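Local coordinates for protein 3-methyladenine dna-glycosylase (Archaeoglobus fulgidus, PDB 2JHN) that belongs to the helix-hairpin-helix superfamily of DNA repair glycosylases and combines that helical domain with a TATA-box binding protein-like domain, at residues Lys15-Val20 and Asp285-Lys290; Ile39-Arg44 and Asn66-Ala71; Gly171-Arg176 and Leu180-Ala185; Leu225-Ser228 and Gly232-Val235. The protein carries 1 engineered substitution. All coordinates share one frame; numbering follows the deposited sequence.

Contact 1: Lys15-Val20 and Asp285-Lys290; sequences KMKFFV and DRFFSK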
loop_
_atom_site.group_PDB
_atom_site.type_symbol
_atom_site.label_atom_id
_atom_site.label_comp_id
_atom_site.label_asym_id
_atom_site.label_seq_id
_atom_site.Cartn_x
_atom_site.Cartn_y
_atom_site.Cartn_z
ATOM N N LYS A 15 12.655 -0.263 2.058
ATOM C CA LYS A 15 11.252 -0.283 2.539
ATOM C C LYS A 15 10.686 1.134 2.649
ATOM O O LYS A 15 9.572 1.389 2.208
ATOM C CB LYS A 15 11.112 -1.016 3.880
ATOM C CG LYS A 15 11.265 -2.531 3.809
ATOM C CD LYS A 15 10.174 -3.203 3.009
ATOM C CE LYS A 15 10.025 -4.663 3.446
ATOM N NZ LYS A 15 9.068 -5.272 2.512
ATOM N N MET A 16 11.465 2.057 3.218
ATOM C CA MET A 16 11.034 3.455 3.373
ATOM C C MET A 16 10.981 4.234 2.044
ATOM O O MET A 16 10.142 5.123 1.880
ATOM C CB MET A 16 11.896 4.167 4.430
ATOM C CG MET A 16 11.820 3.554 5.822
ATOM S SD MET A 16 10.125 3.544 6.488
ATOM C CE MET A 16 9.644 1.837 6.191
ATOM N N LYS A 17 11.867 3.894 1.107
ATOM C CA LYS A 17 11.891 4.527 -0.217
ATOM C C LYS A 17 10.588 4.290 -0.964
ATOM O O LYS A 17 10.232 5.048 -1.874
ATOM C CB LYS A 17 13.051 3.988 -1.051
ATOM C CG LYS A 17 14.283 4.893 -1.109
ATOM C CD LYS A 17 15.428 4.177 -1.841
ATOM C CE LYS A 17 14.915 3.449 -3.073
ATOM N NZ LYS A 17 14.946 4.301 -4.263
ATOM N N PHE A 18 9.869 3.241 -0.574
ATOM C CA PHE A 18 8.596 2.926 -1.209
ATOM C C PHE A 18 7.573 4.039 -1.025
ATOM O O PHE A 18 6.714 4.210 -1.873
ATOM C CB PHE A 18 8.025 1.599 -0.697
ATOM C CG PHE A 18 6.946 1.043 -1.567
ATOM C CD1 PHE A 18 7.266 0.326 -2.720
ATOM C CD2 PHE A 18 5.601 1.218 -1.220
ATOM C CE1 PHE A 18 6.266 -0.188 -3.536
ATOM C CE2 PHE A 18 4.578 0.689 -2.037
ATOM C CZ PHE A 18 4.916 -0.003 -3.191
ATOM N N PHE A 19 7.691 4.791 0.077
ATOM C CA PHE A 19 6.843 5.937 0.370
ATOM C C PHE A 19 7.211 7.115 -0.530
ATOM O O PHE A 19 8.379 7.493 -0.648
ATOM C CB PHE A 19 6.944 6.338 1.848
ATOM C CG PHE A 19 6.376 5.304 2.800
ATOM C CD1 PHE A 19 4.984 5.128 2.913
ATOM C CD2 PHE A 19 7.206 4.512 3.561
ATOM C CE1 PHE A 19 4.442 4.185 3.790
ATOM C CE2 PHE A 19 6.668 3.539 4.451
ATOM C CZ PHE A 19 5.288 3.388 4.562
ATOM N N VAL A 20 6.198 7.699 -1.153
ATOM C CA VAL A 20 6.425 8.677 -2.204
ATOM C C VAL A 20 6.656 10.091 -1.642
ATOM O O VAL A 20 7.483 10.847 -2.158
ATOM C CB VAL A 20 5.302 8.529 -3.274
ATOM C CG1 VAL A 20 4.609 9.845 -3.606
ATOM C CG2 VAL A 20 5.844 7.783 -4.499
ATOM N N ASP A 285 9.339 1.176 -12.177
ATOM C CA ASP A 285 8.664 2.245 -12.909
ATOM C C ASP A 285 8.958 3.637 -12.337
ATOM O O ASP A 285 9.125 4.601 -13.100
ATOM C CB ASP A 285 7.153 2.009 -12.948
ATOM C CG ASP A 285 6.423 3.040 -13.834
ATOM O OD1 ASP A 285 6.775 3.177 -15.048
ATOM O OD2 ASP A 285 5.507 3.704 -13.300
ATOM N N ARG A 286 9.017 3.746 -11.013
ATOM C CA ARG A 286 9.268 5.033 -10.357
ATOM C C ARG A 286 10.746 5.431 -10.460
ATOM O O ARG A 286 11.047 6.621 -10.648
ATOM C CB ARG A 286 8.903 4.980 -8.874
ATOM C CG ARG A 286 7.412 4.949 -8.547
ATOM C CD ARG A 286 7.248 4.828 -7.028
ATOM N NE ARG A 286 5.923 4.382 -6.571
ATOM C CZ ARG A 286 5.734 3.847 -5.370
ATOM N NH1 ARG A 286 6.786 3.697 -4.564
ATOM N NH2 ARG A 286 4.519 3.467 -4.979
ATOM N N PHE A 287 11.642 4.443 -10.333
ATOM C CA PHE A 287 13.086 4.687 -10.102
ATOM C C PHE A 287 14.045 4.315 -11.236
ATOM O O PHE A 287 15.256 4.580 -11.153
ATOM C CB PHE A 287 13.558 3.999 -8.820
ATOM C CG PHE A 287 12.991 4.601 -7.574
ATOM C CD1 PHE A 287 13.042 5.979 -7.367
ATOM C CD2 PHE A 287 12.410 3.798 -6.608
ATOM C CE1 PHE A 287 12.521 6.551 -6.209
ATOM C CE2 PHE A 287 11.880 4.355 -5.442
ATOM C CZ PHE A 287 11.937 5.732 -5.241
ATOM N N PHE A 288 13.519 3.701 -12.280
ATOM C CA PHE A 288 14.336 3.353 -13.435
ATOM C C PHE A 288 13.472 3.452 -14.702
ATOM O O PHE A 288 13.399 2.498 -15.501
ATOM C CB PHE A 288 14.974 1.961 -13.239
ATOM C CG PHE A 288 16.183 1.701 -14.124
ATOM C CD1 PHE A 288 17.367 2.424 -13.949
ATOM C CD2 PHE A 288 16.138 0.720 -15.118
ATOM C CE1 PHE A 288 18.490 2.186 -14.762
ATOM C CE2 PHE A 288 17.249 0.472 -15.937
ATOM C CZ PHE A 288 18.428 1.211 -15.757
ATOM N N SER A 289 12.790 4.603 -14.843
ATOM C CA SER A 289 12.091 5.015 -16.089
ATOM C C SER A 289 11.052 6.145 -15.932
ATOM O O SER A 289 10.950 7.020 -16.799
ATOM C CB SER A 289 11.452 3.818 -16.828
ATOM O OG SER A 289 10.169 3.485 -16.312
ATOM N N LYS A 290 10.301 6.114 -14.831
ATOM C CA LYS A 290 9.087 6.943 -14.621
ATOM C C LYS A 290 8.220 7.166 -15.853
ATOM O O LYS A 290 7.423 6.299 -16.205
ATOM C CB LYS A 290 9.379 8.253 -13.878
ATOM C CG LYS A 290 8.862 8.223 -12.446
ATOM C CD LYS A 290 9.301 9.418 -11.629
ATOM C CE LYS A 290 8.874 9.255 -10.173
ATOM N NZ LYS A 290 9.147 10.473 -9.352
HETATM O O HOH W 1 3.874 4.075 -1.634
#

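Contact 2: Ile39-Arg44 and Asn66-Ala71; sequences IVLDGR and NREWEA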
loop_
_atom_site.group_PDB
_atom_site.type_symbol
_atom_site.label_atom_id
_atom_site.label_comp_id
_atom_site.label_asym_id
_atom_site.label_seq_id
_atom_site.Cartn_x
_atom_site.Cartn_y
_atom_site.Cartn_z
ATOM N N ILE A 39 -2.829 4.341 14.545
ATOM C CA ILE A 39 -3.725 3.291 14.089
ATOM C C ILE A 39 -4.924 3.208 15.049
ATOM O O ILE A 39 -4.802 3.519 16.241
ATOM C CB ILE A 39 -3.008 1.922 13.885
ATOM C CG1 ILE A 39 -2.453 1.391 15.205
ATOM C CG2 ILE A 39 -1.887 2.043 12.822
ATOM C CD1 ILE A 39 -1.922 -0.047 15.162
ATOM N N VAL A 40 -6.082 2.828 14.518
ATOM C CA VAL A 40 -7.263 2.646 15.360
ATOM C C VAL A 40 -7.248 1.216 15.875
ATOM O O VAL A 40 -7.177 0.253 15.099
ATOM C CB VAL A 40 -8.589 3.018 14.639
ATOM C CG1 VAL A 40 -9.781 2.838 15.576
ATOM C CG2 VAL A 40 -8.543 4.467 14.192
ATOM N N LEU A 41 -7.258 1.088 17.200
ATOM C CA LEU A 41 -7.139 -0.206 17.841
ATOM C C LEU A 41 -8.205 -0.278 18.924
ATOM O O LEU A 41 -8.196 0.517 19.883
ATOM C CB LEU A 41 -5.734 -0.367 18.424
ATOM C CG LEU A 41 -5.143 -1.765 18.551
ATOM C CD1 LEU A 41 -4.938 -2.415 17.185
ATOM C CD2 LEU A 41 -3.825 -1.675 19.303
ATOM N N ASP A 42 -9.138 -1.214 18.736
ATOM C CA ASP A 42 -10.343 -1.343 19.567
ATOM C C ASP A 42 -11.038 0.000 19.826
ATOM O O ASP A 42 -11.211 0.424 20.976
ATOM C CB ASP A 42 -10.033 -2.117 20.858
ATOM C CG ASP A 42 -9.621 -3.566 20.580
ATOM O OD1 ASP A 42 -10.387 -4.298 19.906
ATOM O OD2 ASP A 42 -8.526 -3.971 21.029
ATOM N N GLY A 43 -11.396 0.673 18.734
ATOM C CA GLY A 43 -12.188 1.894 18.779
ATOM C C GLY A 43 -11.472 3.118 19.304
ATOM O O GLY A 43 -12.107 4.144 19.586
ATOM N N ARG A 44 -10.154 3.027 19.436
ATOM C CA ARG A 44 -9.359 4.172 19.861
ATOM C C ARG A 44 -8.039 4.259 19.059
ATOM O O ARG A 44 -7.475 3.238 18.675
ATOM C CB ARG A 44 -9.155 4.149 21.391
ATOM C CG ARG A 44 -8.356 2.971 21.947
ATOM C CD ARG A 44 -7.012 3.493 22.407
ATOM N NE ARG A 44 -6.161 2.606 23.217
ATOM C CZ ARG A 44 -6.022 1.282 23.112
ATOM N NH1 ARG A 44 -6.693 0.567 22.217
ATOM N NH2 ARG A 44 -5.179 0.673 23.927
ATOM N N ASN A 66 0.491 -3.592 26.592
ATOM C CA ASN A 66 1.337 -4.769 26.371
ATOM C C ASN A 66 0.571 -5.953 25.821
ATOM O O ASN A 66 1.090 -6.715 25.011
ATOM C CB ASN A 66 2.026 -5.198 27.672
ATOM C CG ASN A 66 2.782 -4.080 28.320
ATOM O OD1 ASN A 66 3.295 -3.190 27.638
ATOM N ND2 ASN A 66 2.856 -4.103 29.649
ATOM N N ARG A 67 -0.660 -6.117 26.290
ATOM C CA ARG A 67 -1.514 -7.203 25.826
ATOM C C ARG A 67 -2.013 -7.011 24.381
ATOM O O ARG A 67 -2.555 -7.943 23.780
ATOM C CB ARG A 67 -2.703 -7.377 26.773
ATOM C CG ARG A 67 -3.503 -6.106 26.997
ATOM C CD ARG A 67 -4.829 -6.408 27.670
ATOM N NE ARG A 67 -5.870 -5.535 27.143
ATOM C CZ ARG A 67 -6.155 -4.326 27.616
ATOM N NH1 ARG A 67 -5.486 -3.825 28.657
ATOM N NH2 ARG A 67 -7.123 -3.615 27.049
ATOM N N GLU A 68 -1.847 -5.803 23.844
ATOM C CA GLU A 68 -2.206 -5.504 22.451
ATOM C C GLU A 68 -1.031 -5.716 21.483
ATOM O O GLU A 68 -1.211 -5.607 20.265
ATOM C CB GLU A 68 -2.735 -4.073 22.320
ATOM C CG GLU A 68 -4.005 -3.792 23.123
ATOM C CD GLU A 68 -4.499 -2.377 22.958
ATOM O OE1 GLU A 68 -5.583 -2.197 22.368
ATOM O OE2 GLU A 68 -3.800 -1.433 23.392
ATOM N N TRP A 69 0.152 -6.036 22.024
ATOM C CA TRP A 69 1.366 -6.213 21.211
ATOM C C TRP A 69 1.207 -7.246 20.097
ATOM O O TRP A 69 1.577 -6.975 18.962
ATOM C CB TRP A 69 2.602 -6.559 22.073
ATOM C CG TRP A 69 3.807 -7.017 21.262
ATOM C CD1 TRP A 69 4.490 -8.188 21.409
ATOM C CD2 TRP A 69 4.443 -6.319 20.166
ATOM N NE1 TRP A 69 5.521 -8.256 20.498
ATOM C CE2 TRP A 69 5.507 -7.132 19.716
ATOM C CE3 TRP A 69 4.208 -5.092 19.519
ATOM C CZ2 TRP A 69 6.346 -6.758 18.661
ATOM C CZ3 TRP A 69 5.051 -4.714 18.452
ATOM C CH2 TRP A 69 6.099 -5.550 18.039
ATOM N N GLU A 70 0.664 -8.423 20.414
ATOM C CA GLU A 70 0.513 -9.478 19.409
ATOM C C GLU A 70 -0.276 -8.989 18.176
ATOM O O GLU A 70 0.109 -9.261 17.036
ATOM C CB GLU A 70 -0.144 -10.723 20.017
ATOM C CG GLU A 70 0.390 -12.039 19.466
ATOM C CD GLU A 70 1.871 -12.236 19.772
ATOM O OE1 GLU A 70 2.270 -12.062 20.948
ATOM O OE2 GLU A 70 2.639 -12.563 18.839
ATOM N N ALA A 71 -1.351 -8.242 18.424
ATOM C CA ALA A 71 -2.197 -7.699 17.366
ATOM C C ALA A 71 -1.438 -6.638 16.568
ATOM O O ALA A 71 -1.475 -6.646 15.337
ATOM C CB ALA A 71 -3.485 -7.112 17.955
#

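Contact 3: Gly171-Arg176 and Leu180-Ala185; sequences GVEGLR and LSRRKA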
loop_
_atom_site.group_PDB
_atom_site.type_symbol
_atom_site.label_atom_id
_atom_site.label_comp_id
_atom_site.label_asym_id
_atom_site.label_seq_id
_atom_site.Cartn_x
_atom_site.Cartn_y
_atom_site.Cartn_z
ATOM N N GLY A 171 -18.644 14.316 4.708
ATOM C CA GLY A 171 -19.612 14.353 3.606
ATOM C C GLY A 171 -19.000 14.623 2.249
ATOM O O GLY A 171 -17.794 14.865 2.132
ATOM N N VAL A 172 -19.827 14.574 1.208
ATOM C CA VAL A 172 -19.342 14.902 -0.141
ATOM C C VAL A 172 -18.658 16.271 -0.177
ATOM O O VAL A 172 -17.560 16.411 -0.705
ATOM C CB VAL A 172 -20.477 14.833 -1.220
ATOM C CG1 VAL A 172 -20.033 15.496 -2.538
ATOM C CG2 VAL A 172 -20.915 13.389 -1.441
ATOM N N GLU A 173 -19.303 17.298 0.378
ATOM C CA GLU A 173 -18.744 18.645 0.264
ATOM C C GLU A 173 -17.417 18.839 0.996
ATOM O O GLU A 173 -16.567 19.590 0.540
ATOM C CB GLU A 173 -19.756 19.717 0.720
ATOM C CG GLU A 173 -20.866 19.985 -0.297
ATOM C CD GLU A 173 -20.332 20.340 -1.689
ATOM O OE1 GLU A 173 -19.382 21.167 -1.813
ATOM O OE2 GLU A 173 -20.882 19.773 -2.662
ATOM N N GLY A 174 -17.255 18.177 2.133
ATOM C CA GLY A 174 -16.007 18.279 2.919
ATOM C C GLY A 174 -14.826 17.682 2.161
ATOM O O GLY A 174 -13.732 18.238 2.155
ATOM N N LEU A 175 -15.068 16.546 1.502
ATOM C CA LEU A 175 -14.076 15.921 0.624
ATOM C C LEU A 175 -13.769 16.785 -0.601
ATOM O O LEU A 175 -12.604 16.913 -0.964
ATOM C CB LEU A 175 -14.501 14.493 0.203
ATOM C CG LEU A 175 -14.738 13.492 1.345
ATOM C CD1 LEU A 175 -15.058 12.105 0.791
ATOM C CD2 LEU A 175 -13.584 13.421 2.332
ATOM N N ARG A 176 -14.797 17.392 -1.214
ATOM C CA ARG A 176 -14.584 18.284 -2.367
ATOM C C ARG A 176 -13.733 19.473 -1.962
ATOM O O ARG A 176 -12.882 19.911 -2.723
ATOM C CB ARG A 176 -15.900 18.789 -2.986
ATOM C CG ARG A 176 -16.801 17.700 -3.568
ATOM C CD ARG A 176 -18.015 18.309 -4.244
ATOM N NE ARG A 176 -17.601 19.106 -5.392
ATOM C CZ ARG A 176 -18.367 20.021 -5.984
ATOM N NH1 ARG A 176 -19.593 20.279 -5.527
ATOM N NH2 ARG A 176 -17.895 20.691 -7.031
ATOM N N LEU A 180 -11.013 16.832 -3.789
ATOM C CA LEU A 180 -11.619 15.713 -4.527
ATOM C C LEU A 180 -12.742 16.139 -5.463
ATOM O O LEU A 180 -13.594 16.957 -5.100
ATOM C CB LEU A 180 -12.138 14.619 -3.573
ATOM C CG LEU A 180 -11.184 13.571 -2.989
ATOM C CD1 LEU A 180 -10.211 14.199 -2.027
ATOM C CD2 LEU A 180 -11.999 12.511 -2.268
ATOM N N SER A 181 -12.732 15.570 -6.665
ATOM C CA SER A 181 -13.806 15.726 -7.632
ATOM C C SER A 181 -15.101 15.281 -6.988
ATOM O O SER A 181 -15.095 14.455 -6.076
ATOM C CB SER A 181 -13.537 14.877 -8.884
ATOM O OG SER A 181 -14.041 13.550 -8.744
ATOM N N ARG A 182 -16.219 15.812 -7.458
ATOM C CA ARG A 182 -17.511 15.448 -6.879
ATOM C C ARG A 182 -17.832 13.923 -6.887
ATOM O O ARG A 182 -18.300 13.387 -5.878
ATOM C CB ARG A 182 -18.652 16.249 -7.522
ATOM C CG ARG A 182 -19.994 15.775 -7.045
ATOM C CD ARG A 182 -21.138 16.715 -7.347
ATOM N NE ARG A 182 -22.213 16.374 -6.418
ATOM C CZ ARG A 182 -22.453 17.002 -5.268
ATOM N NH1 ARG A 182 -21.728 18.063 -4.903
ATOM N NH2 ARG A 182 -23.443 16.580 -4.489
ATOM N N ARG A 183 -17.580 13.243 -8.010
ATOM C CA ARG A 183 -17.900 11.808 -8.105
ATOM C C ARG A 183 -17.050 10.964 -7.161
ATOM O O ARG A 183 -17.569 10.056 -6.516
ATOM C CB ARG A 183 -17.802 11.265 -9.543
ATOM C CG ARG A 183 -18.413 9.854 -9.706
ATOM C CD ARG A 183 -19.884 9.840 -9.277
ATOM N NE ARG A 183 -20.344 8.714 -8.439
ATOM C CZ ARG A 183 -19.879 7.464 -8.451
ATOM N NH1 ARG A 183 -18.882 7.099 -9.247
ATOM N NH2 ARG A 183 -20.420 6.561 -7.636
ATOM N N LYS A 184 -15.755 11.275 -7.090
ATOM C CA LYS A 184 -14.819 10.587 -6.157
ATOM C C LYS A 184 -15.333 10.741 -4.716
ATOM O O LYS A 184 -15.534 9.751 -3.995
ATOM C CB LYS A 184 -13.376 11.114 -6.277
ATOM C CG LYS A 184 -12.512 10.472 -7.400
ATOM C CD LYS A 184 -11.150 11.116 -7.518
ATOM C CE LYS A 184 -10.391 10.585 -8.739
ATOM N NZ LYS A 184 -9.035 11.169 -8.808
ATOM N N ALA A 185 -15.587 11.985 -4.310
ATOM C CA ALA A 185 -16.187 12.267 -3.003
ATOM C C ALA A 185 -17.458 11.477 -2.783
ATOM O O ALA A 185 -17.651 10.873 -1.736
ATOM C CB ALA A 185 -16.442 13.788 -2.828
#

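Contact 4: Leu225-Ser228 and Gly232-Val235; sequences LVLS and GKNV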
loop_
_atom_site.group_PDB
_atom_site.type_symbol
_atom_site.label_atom_id
_atom_site.label_comp_id
_atom_site.label_asym_id
_atom_site.label_seq_id
_atom_site.Cartn_x
_atom_site.Cartn_y
_atom_site.Cartn_z
ATOM N N LEU A 225 -6.319 -3.450 -8.360
ATOM C CA LEU A 225 -5.350 -2.710 -7.517
ATOM C C LEU A 225 -5.695 -2.898 -6.019
ATOM O O LEU A 225 -4.832 -3.248 -5.211
ATOM C CB LEU A 225 -5.331 -1.225 -7.898
ATOM C CG LEU A 225 -4.224 -0.335 -7.360
ATOM C CD1 LEU A 225 -2.884 -0.845 -7.942
ATOM C CD2 LEU A 225 -4.528 1.111 -7.830
ATOM N N VAL A 226 -6.965 -2.730 -5.663
ATOM C CA VAL A 226 -7.398 -2.956 -4.252
ATOM C C VAL A 226 -7.063 -4.368 -3.809
ATOM O O VAL A 226 -6.472 -4.564 -2.744
ATOM C CB VAL A 226 -8.893 -2.661 -4.060
ATOM C CG1 VAL A 226 -9.415 -3.234 -2.700
ATOM C CG2 VAL A 226 -9.144 -1.136 -4.158
ATOM N N LEU A 227 -7.439 -5.355 -4.629
ATOM C CA LEU A 227 -7.219 -6.745 -4.307
ATOM C C LEU A 227 -5.742 -7.025 -3.958
ATOM O O LEU A 227 -5.452 -7.698 -2.982
ATOM C CB LEU A 227 -7.673 -7.646 -5.467
ATOM C CG LEU A 227 -9.198 -7.947 -5.383
ATOM C CD1 LEU A 227 -9.737 -8.378 -6.724
ATOM C CD2 LEU A 227 -9.415 -9.057 -4.361
ATOM N N SER A 228 -4.846 -6.477 -4.747
ATOM C CA SER A 228 -3.406 -6.739 -4.557
ATOM C C SER A 228 -2.792 -5.858 -3.460
ATOM O O SER A 228 -2.133 -6.374 -2.537
ATOM C CB SER A 228 -2.660 -6.555 -5.878
ATOM O OG SER A 228 -2.954 -5.317 -6.493
ATOM N N GLY A 232 -4.116 -7.934 -0.079
ATOM C CA GLY A 232 -3.041 -8.947 -0.060
ATOM C C GLY A 232 -3.262 -10.197 -0.930
ATOM O O GLY A 232 -2.625 -11.244 -0.702
ATOM N N LYS A 233 -4.129 -10.090 -1.937
ATOM C CA LYS A 233 -4.425 -11.215 -2.844
ATOM C C LYS A 233 -3.564 -11.196 -4.085
ATOM O O LYS A 233 -3.181 -10.127 -4.581
ATOM C CB LYS A 233 -5.896 -11.244 -3.268
ATOM C CG LYS A 233 -6.923 -11.200 -2.124
ATOM C CD LYS A 233 -6.831 -12.363 -1.170
ATOM C CE LYS A 233 -8.035 -12.383 -0.255
ATOM N NZ LYS A 233 -7.812 -13.266 0.899
ATOM N N ASN A 234 -3.286 -12.386 -4.603
ATOM C CA ASN A 234 -2.438 -12.525 -5.769
ATOM C C ASN A 234 -3.219 -12.276 -7.068
ATOM O O ASN A 234 -3.442 -13.190 -7.883
ATOM C CB ASN A 234 -1.766 -13.895 -5.769
ATOM C CG ASN A 234 -0.622 -13.979 -6.767
ATOM O OD1 ASN A 234 0.072 -12.989 -7.003
ATOM N ND2 ASN A 234 -0.433 -15.151 -7.363
ATOM N N VAL A 235 -3.652 -11.029 -7.237
ATOM C CA VAL A 235 -4.396 -10.602 -8.401
ATOM C C VAL A 235 -3.517 -9.549 -9.064
ATOM O O VAL A 235 -3.035 -8.620 -8.406
ATOM C CB VAL A 235 -5.781 -10.055 -7.984
ATOM C CG1 VAL A 235 -6.507 -9.417 -9.144
ATOM C CG2 VAL A 235 -6.625 -11.195 -7.374
#

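Contact 1: Lys15-Val20 and Asp285-Lys290
The carbonyl oxygen Phe18 O is held by two groups, Arg286 NH1 at 2.7 Å and a water that donates to it. The arginine bond is short but bent, with an N-H...O angle of 128°, and counts as weak. The same water lies 2.9 Å from Phe18 O and also accepts a long, weak bond from Arg286 NH2, so that it bridges carbonyl and guanidinium. These interactions join the region of helix 12-17, in the TATA-box binding protein-like domain, to the C-terminal end of helix 274-287, close to the other end of the chain.

Arg286 is extended from CG to NE, which carries its flat group across to the first segment. There it lies over one face of the Phe18 ring, with CZ 4.5 Å from the ring centroid in a cation-pi contact. The planes are 55° apart, so this is no flat stack: NH1 sits above the rim of the ring near CD1. The ring gets there with CG anti to the backbone N (chi1 -164°), although the CA-CB bond of Phe18 points away from helix 274-287. Val20 covers one face of the guanidinium, its CG2 lying 4.0 Å from Arg286 NE. Val20 also packs on Phe133 of helix 133-147, which touches Arg286 as well.

The neighbouring Phe287 ring carries Arg286 CB over one face. Above the opposite face, in the modelled one of two Lys17 conformers and therefore less certain, Lys17 NZ makes a cation-pi contact, 3.4 Å from the Phe287 ring centroid and nearest to CE2.

Contact 2: Ile39-Arg44 and Asn66-Ala71
Arg44 forms a salt bridge with Glu68, meeting the carboxylate end-on through two hydrogen bonds, one to each oxygen. The straighter arm is Arg44 NH1 to Glu68 OE1, 3.0 Å long with an N-H...O angle of 157°; it uses the syn lone pair of OE1 and lies in the guanidinium plane. The second, Arg44 NH2 to Glu68 OE2, is shorter at 2.6 Å but more bent (137°), OE2 being met on its syn side and somewhat out of the carboxylate plane. OE2 has a further donor in Glu65 N.

Arg44 NH1 also donates to Leu41 O at 2.8 Å, coming from above the carbonyl plane. From the opposite face the backbone Arg44 N reaches Leu41 O at 3.2 Å, so this acceptor serves two donors of one residue. The backbone pair is completed by Leu41 N to Arg44 O and closes a type I' turn at the tip of the beta hairpin formed by strands 34-41 and 44-54. In this TATA-box binding protein-like domain the hairpin belongs to an antiparallel sheet, and Glu68 lies near the start of helix 69-80.

Arg44 CG stands between its backbone N and carbonyl carbon (chi1 64°), and a further bend at chi2 brings the guanidinium back over the turn. Glu68 is largely buried; Leu41 CD2 packs on Glu68 CB at 4.0 Å and also lies 3.6 Å from the carboxylate oxygen Glu68 OE1. Asp42 OD2 approaches the same Glu68 OE1 to 3.7 Å, a like-charge proximity that Arg44 probably offsets.

Contact 3: Gly171-Arg176 and Leu180-Ala185
Glu173, Arg176 and Arg182 form a salt-bridge network across the turn between helices 164-177 and 182-192 of the helix-hairpin-helix superfamily domain. Arg182 NH1 reaches Glu173 OE2 at 2.9 Å, nearly along the C-O axis and in its own guanidinium plane. Arg176 NH1 takes the syn lone pair of the same oxygen at 3.2 Å. The two guanidiniums stand almost perpendicular (84°), and Arg182 CB lies over one face of that of Arg176. Glu186 pairs with Arg182 NE.

Backbone links lie at the turn itself. Leu180 N donates to Leu175 O at 3.2 Å, and Arg176 CA makes a CH...O contact with Leu180 O. Ser181 is the N-cap of the second helix, its OG accepting from Lys184 N.

Apolar side chains meet between the two helices. Ala185 CB faces the first helix, 3.7 Å from Leu175 CB, with Val172 CG1 alongside; Val172 CG1 also covers one face of the Arg182 guanidinium. Leu180 CD2 meets Leu175 CB from the turn, and both leucines continue onto Ile143.

Arg176 NH1 and Arg182 NH1, 3.1 Å apart, are both donors; their closeness is probably tolerable because Glu173 OE2 accepts from both.

Contact 4: Leu225-Ser228 and Gly232-Val235
Leu227 and Val235 cross obliquely, with Leu227 CB 4.0 Å from Val235 CB and Leu227 CD1 near Val235 CG1. Leu227 belongs to helix 220-229, the second helix of the helix-hairpin-helix motif, whose first helix, 205-213, also packs on both residues; Val235 lies in the loop that follows. Its CA-CB bond points at the helix, and with CG1 anti to the backbone N (chi1 172°) the two methyls both face the leucine, CG2 nearest CB and CG1 nearest CD1.

Lys233 also crosses Leu227 obliquely, but only by the root of its side chain: Lys233 CG is 4.0 Å from Leu227 CD2. A bend at chi2 then leads the amine away to the carbonyl of Lys201. Between these side chains the backbone is fastened by Lys233 N donating to Leu227 O, 2.9 Å long with an angle of 161°. Gly232, with positive phi just after the helix, brings the chain round to this bond.

The CA-CB bond of Ser228 points away from the loop, and its hydroxyl counts Glu224 O among its partners. Its carbons still touch the loop: Ser228 CA makes a CH...O contact with Lys233 O, and Ser228 CB comes within 3.3 Å of Val235 O.

How the contacts relate
From the N terminus, contact 1 opens first, at 15-20, and closes last, at 285-290, so its loop takes in nearly the whole chain and the other three nest inside it. They follow in series without crossing. Contact 2 closes a short, strand-rich loop, tying the sheet of the TATA-box binding protein-like domain to helix 69-80. Contacts 3 and 4 each close a tight turn in the helix-hairpin-helix superfamily range, the former between two helices, the latter between a helix and its following loop. Contact 1 alone bridges distant parts of the sequence, joining the helix 12-17 region of the TATA-box binding protein-like domain to the end of helix 274-287. No two contacts touch.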